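Side-chain contacts in transcriptional regulator (Thermus thermophilus, PDB 2H0A), which is a probable transcription regulator of the CcpA type, which presumably represses or adjusts gene expression in response to a small effector: residues Val94-Arg99 / Ile229-Glu234; Gly101-Gly106 / Gln142-Glu147. All coordinates share one frame; numbering follows the deposited sequence.

Interaction 1. Residues Val94-Arg99 / Ile229-Glu234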
ATOM      1  N   VAL A  94     -24.335  -5.496  -5.369  1.00 47.73           N
ATOM      2  CA  VAL A  94     -23.981  -6.857  -5.022  1.00 45.46           C
ATOM      3  C   VAL A  94     -23.080  -6.644  -3.801  1.00 44.63           C
ATOM      4  O   VAL A  94     -22.327  -5.671  -3.738  1.00 44.39           O
ATOM      5  CB  VAL A  94     -23.251  -7.581  -6.194  1.00 44.58           C
ATOM      6  CG1 VAL A  94     -23.228  -6.691  -7.403  1.00 43.71           C
ATOM      7  CG2 VAL A  94     -21.851  -8.021  -5.785  1.00 45.26           C
ATOM      8  N   TYR A  95     -23.187  -7.514  -2.808  1.00 43.03           N
ATOM      9  CA  TYR A  95     -22.382  -7.366  -1.601  1.00 40.78           C
ATOM     10  C   TYR A  95     -22.337  -8.670  -0.831  1.00 39.52           C
ATOM     11  O   TYR A  95     -23.110  -9.582  -1.102  1.00 38.23           O
ATOM     12  CB  TYR A  95     -22.965  -6.278  -0.698  1.00 39.48           C
ATOM     13  CG  TYR A  95     -24.372  -6.582  -0.252  1.00 39.06           C
ATOM     14  CD1 TYR A  95     -25.455  -6.375  -1.113  1.00 40.12           C
ATOM     15  CD2 TYR A  95     -24.621  -7.129   1.006  1.00 36.82           C
ATOM     16  CE1 TYR A  95     -26.749  -6.710  -0.731  1.00 39.56           C
ATOM     17  CE2 TYR A  95     -25.914  -7.473   1.395  1.00 36.91           C
ATOM     18  CZ  TYR A  95     -26.975  -7.262   0.522  1.00 39.10           C
ATOM     19  OH  TYR A  95     -28.253  -7.625   0.882  1.00 38.47           O
ATOM     20  N   LEU A  96     -21.429  -8.738   0.138  1.00 40.10           N
ATOM     21  CA  LEU A  96     -21.259  -9.926   0.960  1.00 41.54           C
ATOM     22  C   LEU A  96     -21.780  -9.718   2.372  1.00 43.39           C
ATOM     23  O   LEU A  96     -21.750  -8.608   2.891  1.00 44.79           O
ATOM     24  CB  LEU A  96     -19.780 -10.291   1.051  1.00 40.08           C
ATOM     25  CG  LEU A  96     -19.526 -11.659   1.683  1.00 39.29           C
ATOM     26  CD1 LEU A  96     -19.359 -12.666   0.569  1.00 40.26           C
ATOM     27  CD2 LEU A  96     -18.296 -11.633   2.557  1.00 37.07           C
ATOM     28  N   ASP A  97     -22.252 -10.793   2.992  1.00 45.29           N
ATOM     29  CA  ASP A  97     -22.731 -10.723   4.370  1.00 46.94           C
ATOM     30  C   ASP A  97     -21.491 -10.896   5.255  1.00 47.54           C
ATOM     31  O   ASP A  97     -21.190 -12.001   5.711  1.00 47.16           O
ATOM     32  CB  ASP A  97     -23.721 -11.854   4.659  1.00 47.83           C
ATOM     33  CG  ASP A  97     -24.409 -11.700   6.008  1.00 48.72           C
ATOM     34  OD1 ASP A  97     -23.734 -11.375   7.007  1.00 48.88           O
ATOM     35  OD2 ASP A  97     -25.633 -11.917   6.072  1.00 50.12           O
ATOM     36  N   ASN A  98     -20.771  -9.802   5.483  1.00 48.44           N
ATOM     37  CA  ASN A  98     -19.563  -9.836   6.301  1.00 49.33           C
ATOM     38  C   ASN A  98     -19.785 -10.132   7.774  1.00 48.60           C
ATOM     39  O   ASN A  98     -18.885 -10.645   8.430  1.00 47.11           O
ATOM     40  CB  ASN A  98     -18.797  -8.521   6.156  1.00 51.47           C
ATOM     41  CG  ASN A  98     -17.871  -8.520   4.955  1.00 52.93           C
ATOM     42  OD1 ASN A  98     -16.796  -9.128   4.982  1.00 53.03           O
ATOM     43  ND2 ASN A  98     -18.290  -7.851   3.886  1.00 53.08           N
ATOM     44  N   ARG A  99     -20.965  -9.802   8.299  1.00 49.45           N
ATOM     45  CA  ARG A  99     -21.261 -10.063   9.709  1.00 49.23           C
ATOM     46  C   ARG A  99     -21.264 -11.573   9.869  1.00 48.24           C
ATOM     47  O   ARG A  99     -20.715 -12.117  10.828  1.00 47.89           O
ATOM     48  CB  ARG A  99     -22.619  -9.492  10.106  1.00 51.65           C
ATOM     49  CG  ARG A  99     -22.745  -9.234  11.594  1.00 54.79           C
ATOM     50  CD  ARG A  99     -24.189  -9.103  12.018  1.00 60.70           C
ATOM     51  NE  ARG A  99     -24.315  -8.553  13.367  1.00 65.61           N
ATOM     52  CZ  ARG A  99     -24.090  -7.279  13.683  1.00 67.75           C
ATOM     53  NH1 ARG A  99     -23.724  -6.406  12.745  1.00 66.84           N
ATOM     54  NH2 ARG A  99     -24.233  -6.879  14.939  1.00 68.35           N
ATOM     55  N   ILE A 229     -11.998 -17.553   5.898  1.00 32.85           N
ATOM     56  CA  ILE A 229     -13.419 -17.349   5.648  1.00 33.74           C
ATOM     57  C   ILE A 229     -13.382 -16.842   4.204  1.00 34.98           C
ATOM     58  O   ILE A 229     -13.072 -15.673   3.951  1.00 33.58           O
ATOM     59  CB  ILE A 229     -14.016 -16.234   6.558  1.00 33.15           C
ATOM     60  CG1 ILE A 229     -13.840 -16.604   8.029  1.00 28.53           C
ATOM     61  CG2 ILE A 229     -15.490 -16.023   6.231  1.00 31.44           C
ATOM     62  CD1 ILE A 229     -14.564 -17.862   8.407  1.00 29.64           C
ATOM     63  N   ALA A 230     -13.687 -17.728   3.264  1.00 36.56           N
ATOM     64  CA  ALA A 230     -13.632 -17.386   1.844  1.00 38.12           C
ATOM     65  C   ALA A 230     -14.782 -16.579   1.249  1.00 37.32           C
ATOM     66  O   ALA A 230     -15.952 -16.895   1.455  1.00 38.00           O
ATOM     67  CB  ALA A 230     -13.423 -18.664   1.018  1.00 38.69           C
ATOM     68  N   GLN A 231     -14.415 -15.540   0.504  1.00 36.94           N
ATOM     69  CA  GLN A 231     -15.357 -14.675  -0.192  1.00 36.79           C
ATOM     70  C   GLN A 231     -15.359 -15.068  -1.671  1.00 36.61           C
ATOM     71  O   GLN A 231     -14.310 -15.354  -2.233  1.00 35.85           O
ATOM     72  CB  GLN A 231     -14.929 -13.218  -0.129  1.00 38.81           C
ATOM     73  CG  GLN A 231     -14.915 -12.563   1.219  1.00 42.22           C
ATOM     74  CD  GLN A 231     -14.727 -11.059   1.082  1.00 44.52           C
ATOM     75  OE1 GLN A 231     -15.625 -10.352   0.617  1.00 45.19           O
ATOM     76  NE2 GLN A 231     -13.552 -10.567   1.463  1.00 44.52           N
ATOM     77  N   PRO A 232     -16.544 -15.094  -2.313  1.00 37.21           N
ATOM     78  CA  PRO A 232     -16.666 -15.447  -3.738  1.00 36.01           C
ATOM     79  C   PRO A 232     -16.527 -14.169  -4.554  1.00 35.71           C
ATOM     80  O   PRO A 232     -17.457 -13.756  -5.246  1.00 35.36           O
ATOM     81  CB  PRO A 232     -18.069 -16.026  -3.818  1.00 36.33           C
ATOM     82  CG  PRO A 232     -18.823 -15.158  -2.811  1.00 35.58           C
ATOM     83  CD  PRO A 232     -17.868 -15.071  -1.653  1.00 35.76           C
ATOM     84  N   VAL A 233     -15.356 -13.550  -4.455  1.00 37.50           N
ATOM     85  CA  VAL A 233     -15.063 -12.275  -5.113  1.00 38.58           C
ATOM     86  C   VAL A 233     -15.248 -12.222  -6.629  1.00 39.44           C
ATOM     87  O   VAL A 233     -15.777 -11.247  -7.153  1.00 39.79           O
ATOM     88  CB  VAL A 233     -13.640 -11.800  -4.743  1.00 38.26           C
ATOM     89  CG1 VAL A 233     -13.423 -10.382  -5.210  1.00 38.55           C
ATOM     90  CG2 VAL A 233     -13.446 -11.887  -3.239  1.00 36.52           C
ATOM     91  N   GLU A 234     -14.821 -13.256  -7.337  1.00 40.25           N
ATOM     92  CA  GLU A 234     -14.993 -13.275  -8.783  1.00 40.86           C
ATOM     93  C   GLU A 234     -16.481 -13.309  -9.104  1.00 39.09           C
ATOM     94  O   GLU A 234     -16.970 -12.510  -9.908  1.00 39.36           O
ATOM     95  CB  GLU A 234     -14.293 -14.492  -9.397  1.00 43.36           C
ATOM     96  CG  GLU A 234     -12.804 -14.552  -9.108  1.00 48.47           C
ATOM     97  CD  GLU A 234     -12.488 -15.174  -7.759  1.00 52.62           C
ATOM     98  OE1 GLU A 234     -13.227 -14.906  -6.786  1.00 55.33           O
ATOM     99  OE2 GLU A 234     -11.492 -15.926  -7.664  1.00 54.60           O
TER
HETATM  100  O   HOH W   1     -16.729  -7.663   1.221  1.00 24.45           O

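Interaction 2. Residues Gly101-Gly106 / Gln142-Glu147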
ATOM      1  N   GLY A 101     -19.830 -14.954   8.919  1.00 46.05           N
ATOM      2  CA  GLY A 101     -18.460 -15.151   8.471  1.00 45.84           C
ATOM      3  C   GLY A 101     -17.618 -14.633   9.609  1.00 44.00           C
ATOM      4  O   GLY A 101     -16.620 -15.239   9.987  1.00 42.84           O
ATOM      5  N   GLY A 102     -18.021 -13.483  10.141  1.00 43.25           N
ATOM      6  CA  GLY A 102     -17.344 -12.952  11.300  1.00 42.40           C
ATOM      7  C   GLY A 102     -17.795 -13.957  12.344  1.00 41.85           C
ATOM      8  O   GLY A 102     -17.043 -14.361  13.229  1.00 40.89           O
ATOM      9  N   ARG A 103     -19.049 -14.384  12.197  1.00 42.27           N
ATOM     10  CA  ARG A 103     -19.652 -15.364  13.089  1.00 41.31           C
ATOM     11  C   ARG A 103     -19.113 -16.743  12.766  1.00 39.29           C
ATOM     12  O   ARG A 103     -18.846 -17.532  13.666  1.00 38.51           O
ATOM     13  CB  ARG A 103     -21.177 -15.361  12.954  1.00 43.08           C
ATOM     14  CG  ARG A 103     -21.834 -14.077  13.409  1.00 46.15           C
ATOM     15  CD  ARG A 103     -23.288 -14.308  13.764  1.00 49.31           C
ATOM     16  NE  ARG A 103     -24.085 -14.696  12.606  1.00 54.22           N
ATOM     17  CZ  ARG A 103     -24.628 -13.839  11.745  1.00 57.69           C
ATOM     18  NH1 ARG A 103     -24.465 -12.532  11.908  1.00 59.15           N
ATOM     19  NH2 ARG A 103     -25.345 -14.291  10.723  1.00 58.35           N
ATOM     20  N   LEU A 104     -18.956 -17.037  11.482  1.00 37.36           N
ATOM     21  CA  LEU A 104     -18.420 -18.332  11.097  1.00 37.13           C
ATOM     22  C   LEU A 104     -17.030 -18.463  11.723  1.00 36.83           C
ATOM     23  O   LEU A 104     -16.636 -19.540  12.174  1.00 38.17           O
ATOM     24  CB  LEU A 104     -18.344 -18.449   9.573  1.00 36.90           C
ATOM     25  CG  LEU A 104     -19.674 -18.431   8.803  1.00 36.44           C
ATOM     26  CD1 LEU A 104     -19.414 -18.397   7.300  1.00 35.28           C
ATOM     27  CD2 LEU A 104     -20.493 -19.645   9.175  1.00 34.11           C
ATOM     28  N   ALA A 105     -16.307 -17.349  11.775  1.00 35.50           N
ATOM     29  CA  ALA A 105     -14.970 -17.312  12.355  1.00 33.92           C
ATOM     30  C   ALA A 105     -15.000 -17.481  13.875  1.00 33.21           C
ATOM     31  O   ALA A 105     -14.247 -18.279  14.438  1.00 30.88           O
ATOM     32  CB  ALA A 105     -14.287 -15.999  12.000  1.00 33.68           C
ATOM     33  N   GLY A 106     -15.862 -16.716  14.534  1.00 33.26           N
ATOM     34  CA  GLY A 106     -15.963 -16.797  15.982  1.00 34.46           C
ATOM     35  C   GLY A 106     -16.374 -18.175  16.477  1.00 35.30           C
ATOM     36  O   GLY A 106     -15.696 -18.771  17.325  1.00 35.94           O
ATOM     37  N   GLN A 142     -17.702 -11.097  17.608  1.00 45.60           N
ATOM     38  CA  GLN A 142     -18.013 -10.953  19.017  1.00 51.65           C
ATOM     39  C   GLN A 142     -19.316 -11.645  19.409  1.00 53.38           C
ATOM     40  O   GLN A 142     -19.414 -12.231  20.484  1.00 53.63           O
ATOM     41  CB  GLN A 142     -18.086  -9.474  19.389  1.00 55.00           C
ATOM     42  CG  GLN A 142     -16.843  -8.696  19.027  1.00 59.87           C
ATOM     43  CD  GLN A 142     -16.813  -7.343  19.687  1.00 63.15           C
ATOM     44  OE1 GLN A 142     -16.676  -7.247  20.908  1.00 64.84           O
ATOM     45  NE2 GLN A 142     -16.951  -6.281  18.888  1.00 64.27           N
ATOM     46  N   GLU A 143     -20.316 -11.572  18.538  1.00 55.07           N
ATOM     47  CA  GLU A 143     -21.595 -12.198  18.821  1.00 57.21           C
ATOM     48  C   GLU A 143     -21.452 -13.711  18.903  1.00 55.72           C
ATOM     49  O   GLU A 143     -21.980 -14.334  19.817  1.00 56.29           O
ATOM     50  CB  GLU A 143     -22.614 -11.820  17.744  1.00 63.46           C
ATOM     51  CG  GLU A 143     -22.947 -10.328  17.696  1.00 73.72           C
ATOM     52  CD  GLU A 143     -23.928  -9.891  18.783  1.00 80.76           C
ATOM     53  OE1 GLU A 143     -23.651 -10.122  19.986  1.00 84.20           O
ATOM     54  OE2 GLU A 143     -24.982  -9.310  18.432  1.00 83.13           O
ATOM     55  N   ALA A 144     -20.733 -14.305  17.957  1.00 53.37           N
ATOM     56  CA  ALA A 144     -20.548 -15.747  17.958  1.00 52.25           C
ATOM     57  C   ALA A 144     -19.753 -16.201  19.173  1.00 52.16           C
ATOM     58  O   ALA A 144     -20.091 -17.202  19.803  1.00 52.12           O
ATOM     59  CB  ALA A 144     -19.849 -16.190  16.676  1.00 52.51           C
ATOM     60  N   LEU A 145     -18.688 -15.468  19.493  1.00 51.81           N
ATOM     61  CA  LEU A 145     -17.846 -15.791  20.643  1.00 51.64           C
ATOM     62  C   LEU A 145     -18.658 -15.750  21.925  1.00 51.89           C
ATOM     63  O   LEU A 145     -18.524 -16.610  22.784  1.00 50.40           O
ATOM     64  CB  LEU A 145     -16.687 -14.798  20.761  1.00 51.06           C
ATOM     65  CG  LEU A 145     -15.514 -14.987  19.802  1.00 51.13           C
ATOM     66  CD1 LEU A 145     -14.466 -13.923  20.084  1.00 47.77           C
ATOM     67  CD2 LEU A 145     -14.931 -16.395  19.967  1.00 49.58           C
ATOM     68  N   LYS A 146     -19.497 -14.732  22.043  1.00 54.03           N
ATOM     69  CA  LYS A 146     -20.342 -14.564  23.211  1.00 56.58           C
ATOM     70  C   LYS A 146     -21.261 -15.766  23.345  1.00 56.89           C
ATOM     71  O   LYS A 146     -21.319 -16.407  24.392  1.00 57.39           O
ATOM     72  CB  LYS A 146     -21.177 -13.292  23.063  1.00 59.05           C
ATOM     73  CG  LYS A 146     -22.034 -12.963  24.263  1.00 62.74           C
ATOM     74  CD  LYS A 146     -22.759 -11.645  24.067  1.00 66.17           C
ATOM     75  CE  LYS A 146     -23.518 -11.249  25.330  1.00 69.19           C
ATOM     76  NZ  LYS A 146     -24.232  -9.944  25.183  1.00 72.86           N
ATOM     77  N   GLU A 147     -21.964 -16.070  22.260  1.00 57.46           N
ATOM     78  CA  GLU A 147     -22.909 -17.173  22.223  1.00 58.39           C
ATOM     79  C   GLU A 147     -22.271 -18.530  22.462  1.00 56.74           C
ATOM     80  O   GLU A 147     -22.972 -19.513  22.697  1.00 57.94           O
ATOM     81  CB  GLU A 147     -23.649 -17.164  20.881  1.00 61.69           C
ATOM     82  CG  GLU A 147     -24.291 -15.811  20.589  1.00 68.71           C
ATOM     83  CD  GLU A 147     -25.079 -15.774  19.293  1.00 72.53           C
ATOM     84  OE1 GLU A 147     -24.526 -16.162  18.239  1.00 73.50           O
ATOM     85  OE2 GLU A 147     -26.253 -15.340  19.334  1.00 74.92           O
TER

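Interaction 1. Residues Val94-Arg99 / Ile229-Glu234
In the hinge between the two subdomains of this periplasmic binding protein-like fold, Leu96 packs against Gln231 and Pro232. Residues 94-99 and 229-234 are two of the connections that run between the subdomains; strand 257-265 provides a third, and its Phe260 touches both Leu96 and Pro232. Leu96 does most of the packing from the first segment. A chi1 of -170° turns its fork away from its backbone N and toward the other crossing, one methyl for each partner. Leu96 CD1 meets the ring carbon Pro232 CD at 3.6 Å, while Leu96 CD2 rests against the side chain of Gln231, 3.5 Å from OE1 and 3.8 Å from CG, so that this methyl meets both stem and amide end. A branched apolar residue suits this buried spot, and so does glutamine, whose stem packs while its amide also serves polar neighbours. Pro232 is the centre of an inverse gamma turn and the N-cap residue of helix 233-248; its restricted phi and lack of an N-H suit this place before the first helical turn.

Beside this apolar patch the contact turns polar. Gln231 NE2 makes a weak hydrogen bond to Asp216, and Asn98 OD1 accepts one from Arg137 NE, which leaves the other half of each amide facing a shared water. That water accepts from Asn98 ND2 at 3.1 Å and donates to Gln231 OE1 at 3.0 Å.

Interaction 2. Residues Gly101-Gly106 / Gln142-Glu147
Ala144 sits over Arg103 and Gly106 where two neighbouring helices of an alpha/beta subdomain come together. Helix 99-109 and helix 133-147 are linked through strand 116-121, and the second of them belongs to the beta-alpha-beta crossover that carries the chain on to the adjacent parallel strand 157-160. The short segments run in broadly the same direction, with a signed crossing angle of -37°, and their axes approach to 7.4 Å. So close an approach depends on small residues at the crossing.

The tight part of the contact is built around one methyl group. Ala144 CB points into helix 99-109 and lies 3.4 Å from the carbonyl Arg103 O. It also stands 4.0 Å from Gly106 CA, and the space in which a side chain of Gly106 would begin is taken up by this methyl. Glycine and alanine therefore suit the pair: one bares its backbone, the other brings only a single carbon up to it. On the flank of this crossing Leu145 adds a larger apolar group. With chi1 at -77° and CG beside the backbone N, its end comes nearer to the other helix than its CB, and Leu145 CD2 lies 3.6 Å from Gly106 O.

On the looser side, Arg103 and Glu147 rise from the crossing toward solvent. Arg103 takes part in the packing through its first carbon, with Arg103 CB 4.0 Å from Ala144 CB, and the rest of its chain bends at chi3 (-65°). A long charged residue suits this place, since its stem can pack while its guanidinium lies out at the partly exposed margin. Its charge and that of Glu147 may attract each other, but they form no salt bridge: Arg103 NE and Glu147 OE1 are 5.8 Å apart.

From the N terminus the chain builds most of one subdomain, then leaves it along strand 92-96 and enters helix 99-109. Interaction 2 closes the shorter loop, when helix 133-147 returns to helix 99-109 after strand 116-121. The chain goes on through the rest of the second subdomain until strand 227-230 hands it back to helix 233-248, and there interaction 1 closes the longer loop, which encloses the shorter one completely. Interaction 1 thus ties two subdomain crossings together, whereas interaction 2 joins neighbouring helices within one subdomain. The two meet at Ile229, on the 229-234 side of interaction 1, whose CD1 packs 3.8 Å from Ala105 N, on helix 99-109.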